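Local coordinates for Pdx2 protein (Plasmodium falciparum, PDB 2ABW) that hydrolyses glutamine to glutamate and ammonia as the glutaminase subunit of the plasmodial PLP synthase, the ammonia passing to its partner Pdx1 for vitamin B6 synthesis, at residues I4-S10 against L30-R36; P17-H21 against H196-L200; R36-L41 against T67-L72; S54-R58 against A88-L92; K81-C87 against N189-F195. All blocks are in the same frame, centred on the assembly; numbering follows the deposited sequence. Where two conformers were deposited one is given.

Interaction 1 (I4-S10 against L30-R36); sequences ITIGVLS and LNIIQVR
In one of its two conformers, the one described here, Ser10 turns its hydroxyl in between its own N and carbonyl carbon (chi1 69°), while Gln34 sets CG anti to its carbonyl carbon and then runs out extended. In that conformer Ser10 OG donates to Gln34 OE1 at 3.1 Å, tilted from the plane of the amide carbonyl. Upstream, the backbones pair in parallel register from Ile4 with Leu30 to Leu9 with Val35. Five bonds alternate in direction, from Asn31 N to Ile4 O (2.9 Å) up to Val35 N to Val8 O, and Ser10 N extends the ladder by donating to Val35 O. These are the two strands of a beta-alpha-beta crossover whose helix, 16-23, covers the face bearing Val8 and Ile32. On that same face Leu30 CD1 lies 3.8 Å from Ile4 CG2 and also touches Ile6 CD1, while Ile32 lays CD1 against Ile6 CB at 3.9 Å. The face of Thr5 and Ile33 has Thr5 CG2 meeting Ile33 CG1 at 3.9 Å, the two side chains crossing at about a right angle. Further along, Gly7 brings its CA to Val35 CG2, 3.7 Å away. Asn31 turns its amide nitrogen to Glu3.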
# COMPACT_ATOMS: atom_id res chain seq x y z
N ILE A 4 3.29 -18.52 -5.40
CA ILE A 4 3.52 -17.11 -5.08
C ILE A 4 3.01 -16.89 -3.66
O ILE A 4 1.90 -17.34 -3.31
CB ILE A 4 2.64 -16.24 -6.01
CG1 ILE A 4 3.21 -16.30 -7.44
CG2 ILE A 4 2.49 -14.82 -5.44
CD1 ILE A 4 4.54 -15.70 -7.53
N THR A 5 3.85 -16.26 -2.80
CA THR A 5 3.48 -15.92 -1.44
C THR A 5 3.43 -14.40 -1.28
O THR A 5 4.43 -13.71 -1.55
CB THR A 5 4.47 -16.48 -0.42
OG1 THR A 5 4.47 -17.92 -0.59
CG2 THR A 5 4.05 -16.09 1.03
N ILE A 6 2.27 -13.90 -0.90
CA ILE A 6 2.10 -12.51 -0.57
C ILE A 6 1.88 -12.41 0.93
O ILE A 6 1.04 -13.14 1.48
CB ILE A 6 0.97 -11.81 -1.36
CG1 ILE A 6 1.40 -11.81 -2.82
CG2 ILE A 6 0.72 -10.43 -0.76
CD1 ILE A 6 0.34 -11.27 -3.79
N GLY A 7 2.62 -11.54 1.57
CA GLY A 7 2.45 -11.33 3.01
C GLY A 7 1.64 -10.10 3.28
O GLY A 7 1.59 -9.13 2.44
N VAL A 8 0.96 -10.11 4.42
CA VAL A 8 0.22 -8.93 4.93
C VAL A 8 0.76 -8.59 6.29
O VAL A 8 0.74 -9.39 7.20
CB VAL A 8 -1.29 -9.13 4.98
CG1 VAL A 8 -2.02 -7.86 5.53
CG2 VAL A 8 -1.83 -9.41 3.56
N LEU A 9 1.33 -7.39 6.44
CA LEU A 9 1.88 -6.95 7.76
C LEU A 9 0.72 -7.01 8.75
O LEU A 9 -0.38 -6.55 8.45
CB LEU A 9 2.48 -5.55 7.59
CG LEU A 9 3.29 -5.18 8.85
CD1 LEU A 9 4.64 -5.91 8.95
CD2 LEU A 9 3.55 -3.66 8.88
N SER A 10 0.93 -7.63 9.90
CA SER A 10 -0.21 -7.93 10.80
C SER A 10 -0.10 -7.45 12.23
O SER A 10 -1.04 -7.65 13.04
CB SER A 10 -0.47 -9.40 10.77
OG SER A 10 0.57 -10.12 11.39
N LEU A 30 -1.59 -18.92 -5.36
CA LEU A 30 -1.41 -17.89 -4.34
C LEU A 30 -1.64 -18.38 -2.90
O LEU A 30 -2.73 -18.86 -2.52
CB LEU A 30 -2.38 -16.74 -4.62
CG LEU A 30 -2.33 -15.57 -3.65
CD1 LEU A 30 -0.88 -14.99 -3.64
CD2 LEU A 30 -3.28 -14.45 -4.10
N ASN A 31 -0.61 -18.12 -2.06
CA ASN A 31 -0.64 -18.31 -0.63
C ASN A 31 -0.54 -16.95 0.04
O ASN A 31 0.30 -16.15 -0.41
CB ASN A 31 0.71 -18.95 -0.27
CG ASN A 31 0.93 -20.28 -0.98
OD1 ASN A 31 0.02 -21.14 -1.07
ND2 ASN A 31 2.10 -20.39 -1.61
N ILE A 32 -1.27 -16.74 1.13
CA ILE A 32 -1.14 -15.48 1.91
C ILE A 32 -0.67 -15.79 3.28
O ILE A 32 -1.11 -16.74 3.90
CB ILE A 32 -2.48 -14.73 1.99
CG1 ILE A 32 -3.10 -14.49 0.60
CG2 ILE A 32 -2.32 -13.44 2.74
CD1 ILE A 32 -2.36 -13.49 -0.29
N ILE A 33 0.29 -14.98 3.76
CA ILE A 33 0.75 -15.16 5.14
C ILE A 33 0.72 -13.90 5.91
O ILE A 33 0.80 -12.85 5.33
CB ILE A 33 2.19 -15.78 5.19
CG1 ILE A 33 3.25 -14.86 4.67
CG2 ILE A 33 2.24 -17.10 4.42
CD1 ILE A 33 4.68 -15.33 4.96
N GLN A 34 0.58 -14.00 7.23
CA GLN A 34 0.77 -12.86 8.06
C GLN A 34 2.25 -12.61 8.10
O GLN A 34 3.08 -13.55 8.10
CB GLN A 34 0.30 -13.12 9.49
CG GLN A 34 -1.16 -13.22 9.70
CD GLN A 34 -1.46 -13.42 11.21
OE1 GLN A 34 -0.80 -12.81 12.06
NE2 GLN A 34 -2.44 -14.25 11.51
N VAL A 35 2.63 -11.34 8.22
CA VAL A 35 4.04 -10.98 8.45
C VAL A 35 4.16 -10.21 9.77
O VAL A 35 3.55 -9.18 9.97
CB VAL A 35 4.60 -10.14 7.32
CG1 VAL A 35 5.95 -9.53 7.65
CG2 VAL A 35 4.54 -11.00 6.01
N ARG A 36 4.88 -10.79 10.69
CA ARG A 36 5.03 -10.24 12.03
C ARG A 36 6.50 -10.04 12.37
O ARG A 36 6.81 -9.47 13.40
CB ARG A 36 4.45 -11.29 12.98
CG ARG A 36 3.04 -11.69 12.75
CD ARG A 36 2.85 -13.10 13.34
NE ARG A 36 3.43 -14.10 12.40
CZ ARG A 36 4.02 -15.23 12.75
NH1 ARG A 36 4.19 -15.55 14.03
NH2 ARG A 36 4.45 -16.08 11.83

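Interaction 2 (P17-H21 against H196-L200); sequences PHINH and HPELL
The helical turn 17-21, closed by the bond from His21 N to Pro17 O, faces the irregular segment 196-200, with His18 and Glu198 nearest at 5.4 Å between their CA atoms. Segment 196-200 carries two members of the Cys-His-Glu catalytic triad of this class I glutaminase: His196 and Glu198 form the charge relay to the nucleophile Cys87. Glu198 turns CG in between its backbone N and carbonyl carbon (chi1 82°) and bends again at the next bond, which folds the carboxylate back over the His18 ring. The two planes stack 27° apart, and Glu198 CG makes a CH-pi contact 3.9 Å from the His18 centroid. Within 196-200, His196 ND1 donates to Glu198 OE2 at 2.7 Å, on the syn lone pair of the oxygen and near the imidazole plane. His18 thus lies in a second shell, packed on the glutamate that is bonded to the histidine and probably helps orient it. One helical turn later, His21 covers the Glu198 backbone: CA of Glu198 stands over the ring centre. His21 NE2 is hydrogen-bonded to His202 O. Pro17 CB rests 3.8 Å from Glu198 CG.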
# COMPACT_ATOMS: atom_id res chain seq x y z
N PRO A 17 -9.33 -8.72 7.10
CA PRO A 17 -10.08 -8.41 5.87
C PRO A 17 -9.18 -8.24 4.66
O PRO A 17 -9.64 -8.54 3.56
CB PRO A 17 -10.78 -7.11 6.15
CG PRO A 17 -10.82 -7.04 7.62
CD PRO A 17 -9.72 -7.80 8.22
N HIS A 18 -7.95 -7.76 4.85
CA HIS A 18 -7.07 -7.67 3.73
C HIS A 18 -6.65 -9.04 3.19
O HIS A 18 -6.61 -9.28 1.97
CB HIS A 18 -5.81 -6.89 4.10
CG HIS A 18 -6.06 -5.44 4.22
ND1 HIS A 18 -5.98 -4.56 3.15
CD2 HIS A 18 -6.44 -4.73 5.30
CE1 HIS A 18 -6.27 -3.36 3.61
NE2 HIS A 18 -6.57 -3.44 4.89
N ILE A 19 -6.37 -9.95 4.11
CA ILE A 19 -6.08 -11.34 3.74
C ILE A 19 -7.28 -11.96 3.00
O ILE A 19 -7.14 -12.58 1.94
CB ILE A 19 -5.72 -12.17 5.00
CG1 ILE A 19 -4.38 -11.65 5.51
CG2 ILE A 19 -5.59 -13.66 4.64
CD1 ILE A 19 -3.84 -12.40 6.78
N ASN A 20 -8.46 -11.81 3.56
CA ASN A 20 -9.70 -12.36 2.95
C ASN A 20 -9.86 -11.88 1.52
O ASN A 20 -10.28 -12.62 0.66
CB ASN A 20 -10.92 -11.95 3.76
CG ASN A 20 -12.21 -12.38 3.15
OD1 ASN A 20 -12.52 -13.58 3.21
ND2 ASN A 20 -13.01 -11.46 2.56
N HIS A 21 -9.57 -10.60 1.29
CA HIS A 21 -9.74 -10.04 -0.04
C HIS A 21 -8.78 -10.62 -1.09
O HIS A 21 -9.15 -10.73 -2.25
CB HIS A 21 -9.66 -8.52 -0.04
CG HIS A 21 -10.90 -7.88 -0.55
ND1 HIS A 21 -12.01 -7.82 0.24
CD2 HIS A 21 -11.17 -7.17 -1.66
CE1 HIS A 21 -12.95 -7.10 -0.39
NE2 HIS A 21 -12.49 -6.77 -1.59
N HIS A 196 -9.54 2.13 1.13
CA HIS A 196 -9.62 0.81 1.77
C HIS A 196 -10.09 -0.22 0.79
O HIS A 196 -11.28 -0.46 0.63
CB HIS A 196 -10.62 0.89 2.94
CG HIS A 196 -10.03 1.46 4.16
ND1 HIS A 196 -9.47 0.66 5.13
CD2 HIS A 196 -9.86 2.74 4.56
CE1 HIS A 196 -9.03 1.44 6.11
NE2 HIS A 196 -9.22 2.71 5.77
N PRO A 197 -9.13 -0.89 0.10
CA PRO A 197 -9.52 -1.83 -0.97
C PRO A 197 -10.20 -3.05 -0.44
O PRO A 197 -10.87 -3.79 -1.17
CB PRO A 197 -8.14 -2.24 -1.52
CG PRO A 197 -7.18 -2.08 -0.40
CD PRO A 197 -7.69 -0.91 0.38
N GLU A 198 -10.11 -3.27 0.87
CA GLU A 198 -10.73 -4.42 1.50
C GLU A 198 -12.16 -4.22 1.88
O GLU A 198 -12.83 -5.22 2.27
CB GLU A 198 -9.87 -4.85 2.69
CG GLU A 198 -10.10 -4.08 3.95
CD GLU A 198 -9.61 -2.60 4.00
OE1 GLU A 198 -9.14 -2.02 3.00
OE2 GLU A 198 -9.79 -2.05 5.14
N LEU A 199 -12.65 -3.00 1.76
CA LEU A 199 -14.02 -2.63 2.29
C LEU A 199 -15.08 -2.54 1.15
O LEU A 199 -16.23 -2.28 1.43
CB LEU A 199 -13.95 -1.35 3.04
CG LEU A 199 -13.21 -1.27 4.37
CD1 LEU A 199 -13.43 0.12 5.02
CD2 LEU A 199 -13.76 -2.42 5.13
N LEU A 200 -14.70 -2.81 -0.09
CA LEU A 200 -15.66 -2.96 -1.21
C LEU A 200 -15.59 -4.37 -1.74
O LEU A 200 -14.58 -5.05 -1.62
CB LEU A 200 -15.40 -1.95 -2.31
CG LEU A 200 -15.56 -0.52 -1.88
CD1 LEU A 200 -15.18 0.37 -3.14
CD2 LEU A 200 -16.99 -0.17 -1.41

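Interaction 3 (R36-L41 against T67-L72); sequences RNVHDL and TLYNAL
Val38, on the first turn of helix 38-42, puts its CG1 branch into the hollow between Thr67 and Ala71, one helical turn apart on helix 63-77. The methyl sits 3.6 Å from Ala71 CB and 3.8 Å from Thr67 CG2. Leu41 CD2 reaches the same Ala71 CB, so the alanine methyl is touched by both Val38 and Leu41. That leucine branch also meets Leu72 CD2 at 3.8 Å, the two leucines crossing at an oblique angle. With CG anti to the backbone N (chi1 180°), the Leu41 side chain is carried out from its helix toward helix 63-77. The fit is returned from the other helix. Leu68 lies against the turn that opens helix 38-42, its CD1 3.8 Å from Asn37 C and 4.0 Å from Val38 CG1. In that turn Asn37 is the N-cap, and its OD1 accepts from Asp40 N in a capping bond of 3.0 Å. Asp40 also takes Arg36 N on the anti lone pair of OD2, and its OD1 forms a salt bridge with Arg36 NH2 at 2.9 Å. Leu47 of strand 46-49 touches both Leu41 and Leu72, joining the buried end of the contact to the sheet. The side-chain contacts across the two segments are aliphatic, with some methyls against backbone atoms. With no polar bond between the segments, this is apolar packing, probably held by shape and partly open to solvent at Val38 and Thr67.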
# COMPACT_ATOMS: atom_id res chain seq x y z
N ARG A 36 4.88 -10.79 10.69
CA ARG A 36 5.03 -10.24 12.03
C ARG A 36 6.50 -10.04 12.37
O ARG A 36 6.81 -9.47 13.40
CB ARG A 36 4.45 -11.29 12.98
CG ARG A 36 3.04 -11.69 12.75
CD ARG A 36 2.85 -13.10 13.34
NE ARG A 36 3.43 -14.10 12.40
CZ ARG A 36 4.02 -15.23 12.75
NH1 ARG A 36 4.19 -15.55 14.03
NH2 ARG A 36 4.45 -16.08 11.83
N ASN A 37 7.40 -10.54 11.52
CA ASN A 37 8.82 -10.52 11.84
C ASN A 37 9.63 -10.74 10.59
O ASN A 37 9.07 -10.98 9.51
CB ASN A 37 9.11 -11.56 12.91
CG ASN A 37 8.72 -12.93 12.50
OD1 ASN A 37 9.10 -13.39 11.47
ND2 ASN A 37 7.99 -13.64 13.37
N VAL A 38 10.95 -10.67 10.70
CA VAL A 38 11.84 -10.77 9.55
C VAL A 38 11.85 -12.18 8.92
O VAL A 38 12.05 -12.30 7.70
CB VAL A 38 13.27 -10.31 9.87
CG1 VAL A 38 13.32 -8.87 10.32
CG2 VAL A 38 13.89 -11.18 10.95
N HIS A 39 11.62 -13.21 9.72
CA HIS A 39 11.51 -14.60 9.17
C HIS A 39 10.32 -14.66 8.17
O HIS A 39 10.45 -15.10 7.06
CB HIS A 39 11.30 -15.57 10.29
CG HIS A 39 11.26 -16.99 9.83
ND1 HIS A 39 10.13 -17.77 9.91
CD2 HIS A 39 12.21 -17.76 9.22
CE1 HIS A 39 10.35 -18.93 9.33
NE2 HIS A 39 11.61 -18.98 8.94
N ASP A 40 9.18 -14.17 8.62
CA ASP A 40 7.99 -14.16 7.79
C ASP A 40 8.27 -13.35 6.50
O ASP A 40 7.88 -13.72 5.40
CB ASP A 40 6.79 -13.50 8.45
CG ASP A 40 6.28 -14.18 9.71
OD1 ASP A 40 6.41 -15.46 9.81
OD2 ASP A 40 5.69 -13.45 10.59
N LEU A 41 8.92 -12.19 6.70
CA LEU A 41 9.18 -11.25 5.54
C LEU A 41 10.01 -11.96 4.55
O LEU A 41 9.81 -11.77 3.37
CB LEU A 41 9.85 -9.99 6.04
CG LEU A 41 10.17 -8.98 4.95
CD1 LEU A 41 8.80 -8.49 4.33
CD2 LEU A 41 10.94 -7.84 5.53
N THR A 67 14.74 -3.67 13.93
CA THR A 67 15.14 -4.83 13.14
C THR A 67 14.20 -4.97 11.94
O THR A 67 14.64 -5.11 10.80
CB THR A 67 15.18 -6.14 13.99
OG1 THR A 67 16.33 -6.07 14.87
CG2 THR A 67 15.30 -7.35 13.13
N LEU A 68 12.91 -4.92 12.20
CA LEU A 68 11.92 -5.13 11.04
C LEU A 68 11.92 -3.92 10.15
O LEU A 68 11.81 -4.06 8.92
CB LEU A 68 10.51 -5.44 11.55
CG LEU A 68 9.47 -5.82 10.57
CD1 LEU A 68 9.87 -7.01 9.69
CD2 LEU A 68 8.08 -6.08 11.29
N TYR A 69 11.98 -2.70 10.69
CA TYR A 69 12.05 -1.48 9.89
C TYR A 69 13.21 -1.61 8.88
O TYR A 69 13.07 -1.43 7.68
CB TYR A 69 12.30 -0.28 10.76
CG TYR A 69 12.51 0.96 9.98
CD1 TYR A 69 11.47 1.68 9.40
CD2 TYR A 69 13.78 1.43 9.75
CE1 TYR A 69 11.66 2.84 8.65
CE2 TYR A 69 13.99 2.55 8.91
CZ TYR A 69 12.96 3.28 8.42
OH TYR A 69 13.17 4.39 7.61
N ASN A 70 14.38 -1.95 9.40
CA ASN A 70 15.59 -2.02 8.50
C ASN A 70 15.38 -3.13 7.46
O ASN A 70 15.74 -2.93 6.29
CB ASN A 70 16.79 -2.29 9.28
CG ASN A 70 17.18 -1.13 10.21
OD1 ASN A 70 16.94 -0.02 9.87
ND2 ASN A 70 17.85 -1.41 11.30
N ALA A 71 14.75 -4.24 7.83
CA ALA A 71 14.51 -5.31 6.86
C ALA A 71 13.50 -4.87 5.79
O ALA A 71 13.63 -5.22 4.61
CB ALA A 71 14.06 -6.62 7.57
N LEU A 72 12.49 -4.12 6.20
CA LEU A 72 11.48 -3.56 5.25
C LEU A 72 12.15 -2.59 4.26
O LEU A 72 11.90 -2.65 3.10
CB LEU A 72 10.30 -2.97 6.01
CG LEU A 72 9.45 -3.99 6.73
CD1 LEU A 72 8.46 -3.31 7.69
CD2 LEU A 72 8.64 -4.78 5.71

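Interaction 4 (S54-R58 against A88-L92); sequences STTVR and AGCIL
Helices 54-58 and 88-92 cross at -72°, their short axes 9.1 Å apart at closest approach, and they come together at their first turns, where the CA atoms of Ser54 and Ala88 are nearest. Helix 88-92 directly follows Cys87, and with Gly85, Cys87 and Gly89 the chain fits the nucleophile elbow pattern (GxCxG), a strand-turn-helix arrangement consistent with the nucleophile role of Cys87. Ser54 belongs, with Gly52 and Glu53, to the glutamine-binding site, so the contact joins the nucleophile's helix to the substrate-binding segment. Ala88 places its CB 3.6 Å from Ser54 N. Ser54 itself is flanked by two side chains of the other helix. Ile91 CG2 touches both its CB and its OG, at 3.8 Å from OG, while Leu92 CG approaches the same CB from the next residue along. The serine hydroxyl is rotated in between the backbone N and carbonyl carbon (chi1 59°), which turns OG to the Ile91 side. Leu92 reaches farther across: its CD1 passes Ser54 O at 3.7 Å on its way to Val57. Its CD2 comes within 4.2 Å of Arg58 CB. The charged end of Arg58 continues away to Asp66 and Lys109, with Tyr69 and Phe106 in cation-pi contact. Phe110 touches both Ser54 and Leu92. The tightest packing of side chain on side chain is between Val57 CG1 and Leu92 CD1, at 3.5 Å.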
# COMPACT_ATOMS: atom_id res chain seq x y z
N SER A 54 -0.61 5.26 10.74
CA SER A 54 0.79 5.09 10.36
C SER A 54 1.69 5.01 11.57
O SER A 54 2.65 4.30 11.57
CB SER A 54 1.22 6.19 9.43
OG SER A 54 1.09 7.50 10.00
N THR A 55 1.45 5.81 12.62
CA THR A 55 2.36 5.80 13.73
C THR A 55 2.35 4.46 14.46
O THR A 55 3.38 4.00 14.97
CB THR A 55 2.15 7.00 14.66
OG1 THR A 55 2.60 8.18 13.99
CG2 THR A 55 2.94 6.81 15.88
N THR A 56 1.18 3.84 14.53
CA THR A 56 1.08 2.52 15.15
C THR A 56 1.84 1.44 14.41
O THR A 56 2.60 0.74 15.03
CB THR A 56 -0.38 2.06 15.23
OG1 THR A 56 -1.12 3.03 15.96
CG2 THR A 56 -0.46 0.72 15.94
N VAL A 57 1.67 1.38 13.13
CA VAL A 57 2.38 0.40 12.31
C VAL A 57 3.88 0.64 12.43
O VAL A 57 4.68 -0.24 12.69
CB VAL A 57 1.96 0.48 10.89
CG1 VAL A 57 2.94 -0.31 10.02
CG2 VAL A 57 0.50 0.03 10.65
N ARG A 58 4.30 1.91 12.39
CA ARG A 58 5.74 2.17 12.50
C ARG A 58 6.34 1.75 13.81
O ARG A 58 7.43 1.24 13.89
CB ARG A 58 6.01 3.68 12.28
CG ARG A 58 7.46 4.08 12.34
CD ARG A 58 8.34 3.34 11.30
NE ARG A 58 9.77 3.68 11.40
CZ ARG A 58 10.67 3.14 12.21
NH1 ARG A 58 10.40 2.14 13.06
NH2 ARG A 58 11.94 3.52 12.13
N ALA A 88 -2.61 3.69 5.97
CA ALA A 88 -1.35 3.87 6.69
C ALA A 88 -0.13 3.43 5.95
O ALA A 88 0.90 4.07 6.07
CB ALA A 88 -1.34 3.10 7.98
N GLY A 89 -0.19 2.30 5.23
CA GLY A 89 0.98 1.84 4.53
C GLY A 89 1.34 2.85 3.48
O GLY A 89 2.49 2.94 3.09
N CYS A 90 0.34 3.46 2.83
CA CYS A 90 0.66 4.45 1.78
C CYS A 90 1.43 5.56 2.43
O CYS A 90 2.41 6.02 1.84
CB CYS A 90 -0.61 4.97 1.11
SG CYS A 90 -0.30 5.90 -0.39
N ILE A 91 1.03 6.02 3.60
CA ILE A 91 1.76 7.09 4.31
C ILE A 91 3.24 6.66 4.55
O ILE A 91 4.16 7.43 4.25
CB ILE A 91 1.10 7.45 5.62
CG1 ILE A 91 -0.23 8.15 5.31
CG2 ILE A 91 2.02 8.36 6.44
CD1 ILE A 91 -1.05 8.43 6.54
N LEU A 92 3.41 5.43 5.00
CA LEU A 92 4.73 4.92 5.37
C LEU A 92 5.60 4.59 4.17
O LEU A 92 6.78 4.31 4.34
CB LEU A 92 4.59 3.72 6.27
CG LEU A 92 4.03 4.04 7.66
CD1 LEU A 92 3.78 2.74 8.43
CD2 LEU A 92 4.95 5.02 8.40

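Interaction 5 (K81-C87 against N189-F195); sequences KPIWGTC and NCLGTVF
Trp84 and Leu191 lie side by side on one face of the central sheet and point the same way, both with CG anti to the backbone N. Leu191 CD2 comes over the indole face, 3.7 Å from the centroid of the five-membered ring and 9° off its normal, a CH-pi contact. The indole edge is used by Thr193: Trp84 NE1 donates to Thr193 OG1 at 2.9 Å, the oxygen lying somewhat out of the ring plane. Thr193 OG1 stands in between its backbone N and carbonyl carbon, and there it also meets Thr86 OG1 at 2.7 Å in a second hydrogen bond. One hydroxyl is therefore held by two side chains of the other strand. On the reverse face Ile83 CG2 packs on Cys190 SG at 3.6 Å, and Gly85 pairs with Gly192. Beneath these groups the strands run nearly parallel, with backbone bonds that continue to Cys87 N, which donates to Thr193 O at 3.0 Å. At the other end Asn189 ND2 gives an almost straight bond to Lys81 O (2.8 Å), from above the carbonyl plane. Cys87 has left the strand with phi 53° and psi -109°, the strained turn consistent with a nucleophile elbow. Because the Thr193 backbone takes Cys87 N, and its hydroxyl accepts from Trp84 NE1 and shares a hydrogen bond with Thr86 OG1, strand 190-193 probably helps to hold the end of strand 83-86 from which Cys87 leaves.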
# COMPACT_ATOMS: atom_id res chain seq x y z
N LYS A 81 11.45 -5.77 -4.00
CA LYS A 81 10.31 -6.65 -4.05
C LYS A 81 9.03 -5.81 -4.00
O LYS A 81 8.98 -4.76 -3.43
CB LYS A 81 10.34 -7.63 -2.93
CG LYS A 81 11.45 -8.65 -3.16
CD LYS A 81 11.09 -9.86 -2.24
CE LYS A 81 12.08 -10.83 -2.17
NZ LYS A 81 11.71 -11.89 -1.27
N PRO A 82 7.98 -6.29 -4.72
CA PRO A 82 6.75 -5.51 -4.74
C PRO A 82 6.15 -5.24 -3.36
O PRO A 82 6.04 -6.20 -2.55
CB PRO A 82 5.81 -6.35 -5.62
CG PRO A 82 6.73 -7.07 -6.52
CD PRO A 82 7.93 -7.43 -5.63
N ILE A 83 5.66 -4.02 -3.16
CA ILE A 83 5.03 -3.63 -1.91
C ILE A 83 3.84 -2.76 -2.21
O ILE A 83 3.91 -1.95 -3.09
CB ILE A 83 6.05 -2.97 -0.97
CG1 ILE A 83 5.45 -2.80 0.44
CG2 ILE A 83 6.64 -1.73 -1.59
CD1 ILE A 83 6.47 -2.54 1.51
N TRP A 84 2.80 -2.99 -1.47
CA TRP A 84 1.53 -2.23 -1.59
C TRP A 84 1.27 -1.63 -0.23
O TRP A 84 0.95 -2.33 0.74
CB TRP A 84 0.39 -3.17 -1.97
CG TRP A 84 -0.92 -2.49 -2.16
CD1 TRP A 84 -1.16 -1.11 -2.25
CD2 TRP A 84 -2.16 -3.13 -2.35
NE1 TRP A 84 -2.50 -0.87 -2.42
CE2 TRP A 84 -3.14 -2.11 -2.50
CE3 TRP A 84 -2.57 -4.47 -2.41
CZ2 TRP A 84 -4.46 -2.40 -2.73
CZ3 TRP A 84 -3.89 -4.73 -2.56
CH2 TRP A 84 -4.82 -3.72 -2.77
N GLY A 85 1.36 -0.32 -0.15
CA GLY A 85 0.95 0.39 1.05
C GLY A 85 -0.42 0.96 0.87
O GLY A 85 -0.64 1.70 -0.07
N THR A 86 -1.36 0.60 1.76
CA THR A 86 -2.69 1.07 1.67
C THR A 86 -3.09 1.78 2.97
O THR A 86 -2.76 1.36 4.05
CB THR A 86 -3.62 -0.03 1.23
OG1 THR A 86 -4.90 0.55 0.83
CG2 THR A 86 -3.82 -1.05 2.32
N CYS A 87 -3.67 2.95 2.77
CA CYS A 87 -3.96 3.89 3.87
C CYS A 87 -2.72 4.17 4.71
O CYS A 87 -1.82 4.86 4.24
CB CYS A 87 -5.13 3.37 4.68
SG CYS A 87 -6.04 4.75 5.42
N ASN A 189 8.72 -0.74 -7.87
CA ASN A 189 8.09 -1.85 -7.19
C ASN A 189 7.01 -1.53 -6.15
O ASN A 189 6.48 -2.43 -5.48
CB ASN A 189 9.16 -2.70 -6.52
CG ASN A 189 10.05 -1.93 -5.59
OD1 ASN A 189 10.65 -0.94 -6.00
ND2 ASN A 189 10.21 -2.39 -4.31
N CYS A 190 6.68 -0.25 -6.00
CA CYS A 190 5.76 0.25 -4.99
C CYS A 190 4.42 0.72 -5.51
O CYS A 190 4.35 1.43 -6.49
CB CYS A 190 6.39 1.43 -4.26
SG CYS A 190 7.98 0.99 -3.44
N LEU A 191 3.36 0.31 -4.83
CA LEU A 191 2.02 0.71 -5.13
C LEU A 191 1.47 1.32 -3.91
O LEU A 191 1.63 0.81 -2.80
CB LEU A 191 1.18 -0.53 -5.50
CG LEU A 191 -0.31 -0.40 -5.69
CD1 LEU A 191 -0.60 0.49 -6.95
CD2 LEU A 191 -0.96 -1.77 -5.84
N GLY A 192 0.75 2.42 -4.03
CA GLY A 192 0.16 3.08 -2.90
C GLY A 192 -1.28 3.49 -3.22
O GLY A 192 -1.54 4.06 -4.28
N THR A 193 -2.18 3.24 -2.27
CA THR A 193 -3.61 3.62 -2.38
C THR A 193 -4.05 4.29 -1.13
O THR A 193 -3.61 3.93 -0.02
CB THR A 193 -4.44 2.37 -2.66
OG1 THR A 193 -4.19 1.34 -1.66
CG2 THR A 193 -4.14 1.83 -4.09
N VAL A 194 -4.86 5.35 -1.28
CA VAL A 194 -5.33 6.09 -0.11
C VAL A 194 -6.61 5.51 0.49
O VAL A 194 -7.07 5.94 1.57
CB VAL A 194 -5.52 7.58 -0.43
CG1 VAL A 194 -4.26 8.20 -1.08
CG2 VAL A 194 -6.73 7.75 -1.40
N PHE A 195 -7.26 4.65 -0.25
CA PHE A 195 -8.59 4.06 0.07
C PHE A 195 -8.42 2.70 0.75
O PHE A 195 -7.30 2.21 0.92
CB PHE A 195 -9.46 3.98 -1.18
CG PHE A 195 -8.79 3.32 -2.38
CD1 PHE A 195 -8.88 1.96 -2.57
CD2 PHE A 195 -8.12 4.09 -3.31
CE1 PHE A 195 -8.30 1.36 -3.67
CE2 PHE A 195 -7.55 3.49 -4.40
CZ PHE A 195 -7.63 2.13 -4.60

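In the fold
Interactions 1 and 5 lie in one sheet, centres 14 Å apart, with strand 46-49 between their strands. Interaction 5 delivers Cys87 and interaction 2 the charge-relay pair, and His196 NE2 lies 3.8 Å from Cys87 SG in the cysteine conformer given; Pro197 CD also packs on Thr86 OG1. Interaction 4 continues from Cys87 into helix 88-92, where Cys90 CB rests 3.4 Å from Thr193 O, and adds the glutamine-binding Ser54. The crossover helix of interaction 1 supplies His18 to interaction 2, with Ile19 CG2 against Ile32 CG2. Interaction 3, about 17 Å from interaction 5 between centres, stays away from the annotated sites yet touches interaction 4 through Tyr69 and Arg58.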